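Local coordinates for cycloalternan-forming enzyme (Listeria monocytogenes serovar 1/2a, PDB 5F7U), which belongs to glycoside hydrolase family 31, with a TIM-barrel domain flanked by beta domains, and carries a family 6 carbohydrate-binding module that binds glycan and a magnesium ion, at residues A[976-981]-A[1057-1062]; A[990-995]-A[1028-1033]. The protein carries 1 engineered substitution. All coordinates share one frame; numbering follows the deposited sequence.

Interaction 1: A[976-981]-A[1057-1062]; sequences VEFDID and DHVVIK. With MG (magnesium ion), chain G.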
ATOM      1  N   VAL A 976      10.868 -16.403  37.828  1.00 23.85           N
ATOM      2  CA  VAL A 976      11.248 -16.189  36.424  1.00 23.30           C
ATOM      3  C   VAL A 976      10.251 -17.012  35.597  1.00 22.92           C
ATOM      4  O   VAL A 976      10.168 -18.229  35.763  1.00 22.76           O
ATOM      5  CB  VAL A 976      12.713 -16.631  36.125  1.00 22.81           C
ATOM      6  CG1 VAL A 976      13.092 -16.354  34.673  1.00 22.18           C
ATOM      7  CG2 VAL A 976      13.704 -15.926  37.041  1.00 23.78           C
ATOM      8  N   GLU A 977       9.491 -16.339  34.733  1.00 23.38           N
ATOM      9  CA  GLU A 977       8.461 -16.997  33.918  1.00 23.28           C
ATOM     10  C   GLU A 977       8.852 -16.964  32.443  1.00 22.45           C
ATOM     11  O   GLU A 977       9.220 -15.909  31.911  1.00 22.19           O
ATOM     12  CB  GLU A 977       7.088 -16.356  34.152  1.00 25.29           C
ATOM     13  CG  GLU A 977       5.957 -16.952  33.308  1.00 27.27           C
ATOM     14  CD  GLU A 977       4.553 -16.463  33.681  1.00 29.78           C
ATOM     15  OE1 GLU A 977       4.380 -15.740  34.685  1.00 32.36           O
ATOM     16  OE2 GLU A 977       3.596 -16.815  32.954  1.00 30.73           O
ATOM     17  N   PHE A 978       8.782 -18.134  31.804  1.00 20.91           N
ATOM     18  CA  PHE A 978       9.104 -18.311  30.388  1.00 20.41           C
ATOM     19  C   PHE A 978       7.849 -18.674  29.599  1.00 20.80           C
ATOM     20  O   PHE A 978       6.936 -19.357  30.113  1.00 20.84           O
ATOM     21  CB  PHE A 978      10.095 -19.464  30.180  1.00 19.50           C
ATOM     22  CG  PHE A 978      11.464 -19.250  30.794  1.00 19.56           C
ATOM     23  CD1 PHE A 978      11.717 -19.579  32.131  1.00 19.55           C
ATOM     24  CD2 PHE A 978      12.523 -18.771  30.018  1.00 19.76           C
ATOM     25  CE1 PHE A 978      12.986 -19.407  32.685  1.00 20.14           C
ATOM     26  CE2 PHE A 978      13.794 -18.588  30.573  1.00 19.97           C
ATOM     27  CZ  PHE A 978      14.026 -18.909  31.909  1.00 20.40           C
ATOM     28  N   ASP A 979       7.840 -18.250  28.343  1.00 20.73           N
ATOM     29  CA  ASP A 979       6.835 -18.644  27.375  1.00 21.45           C
ATOM     30  C   ASP A 979       7.557 -19.588  26.436  1.00 20.42           C
ATOM     31  O   ASP A 979       8.417 -19.156  25.660  1.00 19.91           O
ATOM     32  CB  ASP A 979       6.335 -17.415  26.603  1.00 23.98           C
ATOM     33  CG  ASP A 979       5.673 -16.376  27.496  1.00 26.91           C
ATOM     34  OD1 ASP A 979       4.699 -16.719  28.196  1.00 29.13           O
ATOM     35  OD2 ASP A 979       6.099 -15.198  27.463  1.00 28.99           O
ATOM     36  N   ILE A 980       7.248 -20.883  26.513  1.00 19.25           N
ATOM     37  CA  ILE A 980       8.054 -21.875  25.813  1.00 19.44           C
ATOM     38  C   ILE A 980       7.260 -22.687  24.804  1.00 19.67           C
ATOM     39  O   ILE A 980       6.168 -23.164  25.102  1.00 19.51           O
ATOM     40  CB  ILE A 980       8.800 -22.796  26.804  1.00 19.38           C
ATOM     41  CG1 ILE A 980       9.907 -21.983  27.488  1.00 20.13           C
ATOM     42  CG2 ILE A 980       9.379 -24.034  26.093  1.00 19.40           C
ATOM     43  CD1 ILE A 980      10.609 -22.673  28.628  1.00 20.74           C
ATOM     44  N   ASP A 981       7.814 -22.820  23.602  1.00 20.31           N
ATOM     45  CA  ASP A 981       7.221 -23.705  22.604  1.00 21.10           C
ATOM     46  C   ASP A 981       7.740 -25.135  22.677  1.00 20.90           C
ATOM     47  O   ASP A 981       8.909 -25.372  23.001  1.00 21.20           O
ATOM     48  CB  ASP A 981       7.463 -23.145  21.203  1.00 22.33           C
ATOM     49  CG  ASP A 981       6.547 -21.992  20.879  1.00 23.95           C
ATOM     50  OD1 ASP A 981       5.355 -22.037  21.294  1.00 24.56           O
ATOM     51  OD2 ASP A 981       7.016 -21.035  20.213  1.00 24.99           O
ATOM     52  N   ASP A1057      21.085 -18.594  33.814  1.00 21.17           N
ATOM     53  CA  ASP A1057      21.450 -18.142  32.466  1.00 21.19           C
ATOM     54  C   ASP A1057      20.317 -18.274  31.435  1.00 20.46           C
ATOM     55  O   ASP A1057      19.926 -17.301  30.791  1.00 20.76           O
ATOM     56  CB  ASP A1057      22.689 -18.892  31.961  1.00 21.64           C
ATOM     57  CG  ASP A1057      23.214 -18.336  30.636  1.00 22.16           C
ATOM     58  OD1 ASP A1057      22.828 -17.202  30.224  1.00 21.90           O
ATOM     59  OD2 ASP A1057      24.014 -19.055  30.011  1.00 22.68           O
ATOM     60  N   HIS A1058      19.824 -19.490  31.269  1.00 19.74           N
ATOM     61  CA  HIS A1058      18.876 -19.817  30.196  1.00 19.20           C
ATOM     62  C   HIS A1058      18.293 -21.199  30.409  1.00 18.95           C
ATOM     63  O   HIS A1058      18.784 -21.951  31.245  1.00 19.06           O
ATOM     64  CB  HIS A1058      19.550 -19.743  28.799  1.00 19.50           C
ATOM     65  CG  HIS A1058      20.535 -20.846  28.496  1.00 19.71           C
ATOM     66  ND1 HIS A1058      21.748 -20.600  27.886  1.00 20.37           N
ATOM     67  CD2 HIS A1058      20.469 -22.191  28.651  1.00 19.32           C
ATOM     68  CE1 HIS A1058      22.388 -21.740  27.687  1.00 20.72           C
ATOM     69  NE2 HIS A1058      21.636 -22.722  28.147  1.00 20.28           N
ATOM     70  N   VAL A1059      17.251 -21.508  29.637  1.00 18.46           N
ATOM     71  CA  VAL A1059      16.805 -22.892  29.454  1.00 18.42           C
ATOM     72  C   VAL A1059      16.872 -23.293  27.979  1.00 18.23           C
ATOM     73  O   VAL A1059      16.697 -22.451  27.086  1.00 18.36           O
ATOM     74  CB  VAL A1059      15.401 -23.187  30.066  1.00 18.47           C
ATOM     75  CG1 VAL A1059      15.377 -22.899  31.572  1.00 19.02           C
ATOM     76  CG2 VAL A1059      14.305 -22.413  29.356  1.00 18.13           C
ATOM     77  N   VAL A1060      17.151 -24.576  27.736  1.00 17.89           N
ATOM     78  CA  VAL A1060      17.120 -25.158  26.394  1.00 17.94           C
ATOM     79  C   VAL A1060      16.118 -26.303  26.417  1.00 17.72           C
ATOM     80  O   VAL A1060      16.115 -27.103  27.367  1.00 17.53           O
ATOM     81  CB  VAL A1060      18.535 -25.615  25.928  1.00 18.65           C
ATOM     82  CG1 VAL A1060      18.461 -26.502  24.690  1.00 19.09           C
ATOM     83  CG2 VAL A1060      19.395 -24.390  25.626  1.00 19.22           C
ATOM     84  N   ILE A1061      15.263 -26.381  25.391  1.00 17.65           N
ATOM     85  CA  ILE A1061      14.342 -27.508  25.247  1.00 18.03           C
ATOM     86  C   ILE A1061      14.920 -28.453  24.201  1.00 19.03           C
ATOM     87  O   ILE A1061      15.237 -28.026  23.082  1.00 19.16           O
ATOM     88  CB  ILE A1061      12.904 -27.064  24.834  1.00 17.91           C
ATOM     89  CG1 ILE A1061      12.337 -25.984  25.785  1.00 17.65           C
ATOM     90  CG2 ILE A1061      11.965 -28.277  24.717  1.00 17.92           C
ATOM     91  CD1 ILE A1061      12.225 -26.362  27.263  1.00 18.16           C
ATOM     92  N   LYS A1062      15.090 -29.724  24.579  1.00 19.75           N
ATOM     93  CA  LYS A1062      15.591 -30.717  23.649  1.00 21.77           C
ATOM     94  C   LYS A1062      14.807 -32.008  23.787  1.00 22.77           C
ATOM     95  O   LYS A1062      13.946 -32.135  24.660  1.00 21.58           O
ATOM     96  CB  LYS A1062      17.105 -30.946  23.828  1.00 22.86           C
ATOM     97  CG  LYS A1062      17.538 -31.438  25.197  1.00 23.38           C
ATOM     98  CD  LYS A1062      19.053 -31.623  25.272  1.00 24.74           C
ATOM     99  CE  LYS A1062      19.442 -32.328  26.558  1.00 25.25           C
ATOM    100  NZ  LYS A1062      20.926 -32.395  26.706  1.00 26.62           N
TER
HETATM  101 MG    MG G1101      21.488 -15.599  29.500  1.00 11.61          MG
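Val1059 lays its CG2 methyl over one face of the Phe978 ring, 4.2 Å from the ring centroid and 16° off its normal, a CH-pi contact made from opposing strands. The methyl sits toward the rim, and the nearest ring atom, CE2 of Phe978, is 4.0 Å from CG2 of Val1059. With CG1 of Val1059 anti to its carbonyl carbon (chi1 -59°), CG2 takes the remaining place between backbone N and carbonyl carbon, and this branch makes Val1059's contacts with strand 976-981. It also meets the extended tip of Ile980, whose CD1 lies 3.8 Å from CG2 of Val1059. The other branch of Ile980 runs toward the next inward-pointing residue, Ile1061: CG2 of Ile980 comes within 3.6 Å of CG1 of Ile1061, the side chains meeting at a slant. The axes of strands 976-981 and 1057-1062 approach to 9.0 Å and their directions differ by 18°, with no hydrogen bond between the strands; they belong to the two facing sheets of the family 6 carbohydrate-binding module's beta-sandwich, and these side chains pack in the interior between the sheets. Tyr941 packs against Phe978, Ile980 and Val1059. Asp1057 turns away from this interior, and its OD1 binds magnesium at 2.2 Å, in a site shared with Glu942, Glu944, Thr961 and Gly964. Its OD2 pairs with Arg994. Asp1057 and His1058 both face that arginine, forming a classic beta bulge beside the metal.

Interaction 2: A[990-995]-A[1028-1033]; sequences TMEVRY and TVEVPV
In Thr1028, chi1 of -61° sets OG1 anti to the carbonyl carbon and so places CG2 opposite the backbone N, laying this methyl against CB of Glu992 at 3.5 Å, with OG1 on the side of Arg994. The same diagonal contact recurs two residues along, CG2 of Thr990 resting 3.6 Å from CB of Glu1030. Both diagonal contacts lie on one face of an antiparallel sheet of the carbohydrate-binding module's beta-sandwich, where strands 990-995 and 1028-1033 are neighbours. Four backbone hydrogen bonds join them at the hydrogen-bonded pairs Met991-Val1031 and Val993-Val1029; the shortest, from Met991 N to Val1031 O, measures 2.7 Å. On the other face, turned into the sandwich, Met991 bends at chi3 (66°), and its CE rests 3.8 Å from CG1 of Val1033 and close to CG1 of Val1031. CG2 of Val993 touches CG2 of Val1031, while the Tyr995 ring brings CE1 to 3.7 Å from CG2 of Val1029; the Tyr995 hydroxyl is hydrogen-bonded to Pro1018 and Asn1027. Across the polar face the carboxylates of Glu992 and Glu1030 come close, and Lys1062 forms salt bridges with both, which probably offsets their repulsion. Arg994, extended from CG to NE, pairs its NH1 with Asp1057 OD2, and Trp1026 adds a cation-pi contact. A water in the plane of the Arg994 guanidinium accepts from NE at 3.2 Å and is hydrogen-bonded to OG1 of Thr1028 at 3.0 Å.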
ATOM      1  N   THR A 990      13.232 -32.804  27.314  1.00 19.22           N
ATOM      2  CA  THR A 990      14.212 -32.478  28.340  1.00 19.58           C
ATOM      3  C   THR A 990      14.421 -30.978  28.365  1.00 19.13           C
ATOM      4  O   THR A 990      14.731 -30.369  27.338  1.00 19.14           O
ATOM      5  CB  THR A 990      15.550 -33.170  28.072  1.00 20.83           C
ATOM      6  OG1 THR A 990      15.331 -34.578  27.956  1.00 21.84           O
ATOM      7  CG2 THR A 990      16.516 -32.902  29.210  1.00 21.11           C
ATOM      8  N   MET A 991      14.239 -30.378  29.536  1.00 19.07           N
ATOM      9  CA  MET A 991      14.579 -28.971  29.720  1.00 19.40           C
ATOM     10  C   MET A 991      15.959 -28.851  30.384  1.00 20.20           C
ATOM     11  O   MET A 991      16.139 -29.293  31.528  1.00 20.97           O
ATOM     12  CB  MET A 991      13.488 -28.282  30.547  1.00 19.52           C
ATOM     13  CG  MET A 991      13.786 -26.816  30.850  1.00 20.14           C
ATOM     14  SD  MET A 991      12.440 -25.977  31.708  1.00 21.12           S
ATOM     15  CE  MET A 991      12.417 -26.837  33.292  1.00 21.43           C
ATOM     16  N   GLU A 992      16.940 -28.311  29.650  1.00 19.92           N
ATOM     17  CA  GLU A 992      18.249 -27.984  30.213  1.00 20.62           C
ATOM     18  C   GLU A 992      18.138 -26.673  30.968  1.00 19.93           C
ATOM     19  O   GLU A 992      17.609 -25.707  30.437  1.00 19.40           O
ATOM     20  CB  GLU A 992      19.297 -27.779  29.120  1.00 21.57           C
ATOM     21  CG  GLU A 992      19.693 -29.020  28.339  1.00 23.02           C
ATOM     22  CD  GLU A 992      20.862 -28.753  27.397  1.00 24.48           C
ATOM     23  OE1 GLU A 992      21.204 -27.574  27.147  1.00 24.83           O
ATOM     24  OE2 GLU A 992      21.462 -29.717  26.898  1.00 25.96           O
ATOM     25  N   VAL A 993      18.618 -26.662  32.203  1.00 20.07           N
ATOM     26  CA  VAL A 993      18.649 -25.446  33.028  1.00 19.81           C
ATOM     27  C   VAL A 993      20.122 -25.105  33.260  1.00 20.38           C
ATOM     28  O   VAL A 993      20.835 -25.865  33.933  1.00 21.57           O
ATOM     29  CB  VAL A 993      17.895 -25.640  34.379  1.00 19.80           C
ATOM     30  CG1 VAL A 993      18.029 -24.376  35.253  1.00 20.26           C
ATOM     31  CG2 VAL A 993      16.417 -25.974  34.136  1.00 19.33           C
ATOM     32  N   ARG A 994      20.573 -23.979  32.705  1.00 20.21           N
ATOM     33  CA  ARG A 994      21.958 -23.537  32.838  1.00 20.87           C
ATOM     34  C   ARG A 994      22.068 -22.443  33.887  1.00 20.99           C
ATOM     35  O   ARG A 994      21.406 -21.415  33.806  1.00 20.50           O
ATOM     36  CB  ARG A 994      22.552 -23.084  31.491  1.00 21.16           C
ATOM     37  CG  ARG A 994      24.056 -22.822  31.553  1.00 22.60           C
ATOM     38  CD  ARG A 994      24.672 -22.714  30.176  1.00 23.29           C
ATOM     39  NE  ARG A 994      26.143 -22.738  30.202  1.00 25.05           N
ATOM     40  CZ  ARG A 994      26.934 -21.686  29.981  1.00 25.69           C
ATOM     41  NH1 ARG A 994      26.426 -20.479  29.723  1.00 25.66           N
ATOM     42  NH2 ARG A 994      28.256 -21.845  30.013  1.00 27.16           N
ATOM     43  N   TYR A 995      22.943 -22.674  34.864  1.00 21.47           N
ATOM     44  CA  TYR A 995      22.967 -21.858  36.070  1.00 21.76           C
ATOM     45  C   TYR A 995      24.364 -21.896  36.678  1.00 23.01           C
ATOM     46  O   TYR A 995      25.189 -22.753  36.331  1.00 23.20           O
ATOM     47  CB  TYR A 995      21.966 -22.417  37.105  1.00 21.61           C
ATOM     48  CG  TYR A 995      22.472 -23.720  37.694  1.00 22.34           C
ATOM     49  CD1 TYR A 995      22.397 -24.910  36.961  1.00 22.01           C
ATOM     50  CD2 TYR A 995      23.102 -23.742  38.940  1.00 23.59           C
ATOM     51  CE1 TYR A 995      22.908 -26.099  37.467  1.00 22.83           C
ATOM     52  CE2 TYR A 995      23.614 -24.921  39.457  1.00 24.51           C
ATOM     53  CZ  TYR A 995      23.508 -26.088  38.716  1.00 24.16           C
ATOM     54  OH  TYR A 995      24.031 -27.238  39.242  1.00 25.39           O
ATOM     55  N   THR A1028      24.817 -27.365  33.710  1.00 26.58           N
ATOM     56  CA  THR A1028      23.496 -27.629  33.158  1.00 26.19           C
ATOM     57  C   THR A1028      22.888 -28.865  33.824  1.00 26.84           C
ATOM     58  O   THR A1028      23.559 -29.888  33.979  1.00 27.73           O
ATOM     59  CB  THR A1028      23.569 -27.760  31.622  1.00 26.58           C
ATOM     60  OG1 THR A1028      24.046 -26.527  31.068  1.00 26.99           O
ATOM     61  CG2 THR A1028      22.218 -28.050  31.028  1.00 25.60           C
ATOM     62  N   VAL A1029      21.641 -28.733  34.266  1.00 26.35           N
ATOM     63  CA  VAL A1029      20.864 -29.831  34.849  1.00 27.03           C
ATOM     64  C   VAL A1029      19.724 -30.121  33.880  1.00 26.25           C
ATOM     65  O   VAL A1029      19.144 -29.192  33.317  1.00 25.57           O
ATOM     66  CB  VAL A1029      20.343 -29.455  36.261  1.00 27.68           C
ATOM     67  CG1 VAL A1029      19.167 -30.317  36.705  1.00 28.59           C
ATOM     68  CG2 VAL A1029      21.466 -29.545  37.286  1.00 29.12           C
ATOM     69  N   GLU A1030      19.429 -31.408  33.684  1.00 26.58           N
ATOM     70  CA  GLU A1030      18.392 -31.844  32.755  1.00 26.25           C
ATOM     71  C   GLU A1030      17.128 -32.199  33.523  1.00 25.94           C
ATOM     72  O   GLU A1030      17.150 -33.050  34.417  1.00 26.82           O
ATOM     73  CB  GLU A1030      18.908 -33.019  31.909  1.00 27.93           C
ATOM     74  CG  GLU A1030      19.951 -32.584  30.865  1.00 29.85           C
ATOM     75  CD  GLU A1030      20.429 -33.700  29.933  1.00 32.07           C
ATOM     76  OE1 GLU A1030      19.827 -34.788  29.925  1.00 33.44           O
ATOM     77  OE2 GLU A1030      21.427 -33.488  29.203  1.00 33.59           O
ATOM     78  N   VAL A1031      16.028 -31.534  33.179  1.00 24.62           N
ATOM     79  CA  VAL A1031      14.747 -31.659  33.891  1.00 24.11           C
ATOM     80  C   VAL A1031      13.700 -32.241  32.923  1.00 23.67           C
ATOM     81  O   VAL A1031      13.485 -31.653  31.847  1.00 22.69           O
ATOM     82  CB  VAL A1031      14.268 -30.271  34.412  1.00 23.86           C
ATOM     83  CG1 VAL A1031      12.935 -30.380  35.152  1.00 23.91           C
ATOM     84  CG2 VAL A1031      15.335 -29.612  35.290  1.00 24.57           C
ATOM     85  N   PRO A1032      13.036 -33.367  33.299  1.00 23.86           N
ATOM     86  CA  PRO A1032      11.960 -33.904  32.452  1.00 23.49           C
ATOM     87  C   PRO A1032      10.705 -33.040  32.537  1.00 22.56           C
ATOM     88  O   PRO A1032      10.241 -32.711  33.650  1.00 22.10           O
ATOM     89  CB  PRO A1032      11.703 -35.315  33.024  1.00 24.90           C
ATOM     90  CG  PRO A1032      12.193 -35.264  34.428  1.00 25.73           C
ATOM     91  CD  PRO A1032      13.219 -34.160  34.540  1.00 25.19           C
ATOM     92  N   VAL A1033      10.186 -32.637  31.366  1.00 21.29           N
ATOM     93  CA  VAL A1033       8.980 -31.813  31.280  1.00 20.46           C
ATOM     94  C   VAL A1033       8.045 -32.400  30.231  1.00 20.45           C
ATOM     95  O   VAL A1033       8.483 -33.150  29.345  1.00 20.69           O
ATOM     96  CB  VAL A1033       9.280 -30.311  30.958  1.00 19.94           C
ATOM     97  CG1 VAL A1033      10.174 -29.670  32.024  1.00 19.97           C
ATOM     98  CG2 VAL A1033       9.880 -30.131  29.567  1.00 19.51           C
TER
HETATM   99  O   HOH W   1      26.872 -25.620  31.252  1.00 21.31           O

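Interaction 1 spans the interior of the sandwich and is wholly apolar between its strands, whereas interaction 2 lies within a single sheet, joined through its backbones, with one face buried and the other partly open. Strands 1054-1062 and 987-996 are neighbours in that sheet, so each contact holds one of two adjoining strands: Glu992 N lies 2.7 Å from Val1060 O, a probable hydrogen bond. On the inner side, CD1 of Ile1061 packs on CG of Met991 at 3.9 Å, continuing one apolar layer through both contacts. On the outer side, salt bridges tie Lys1062 and Asp1057 to strand 987-996 and, for Lys1062, to strand 1027-1035 as well.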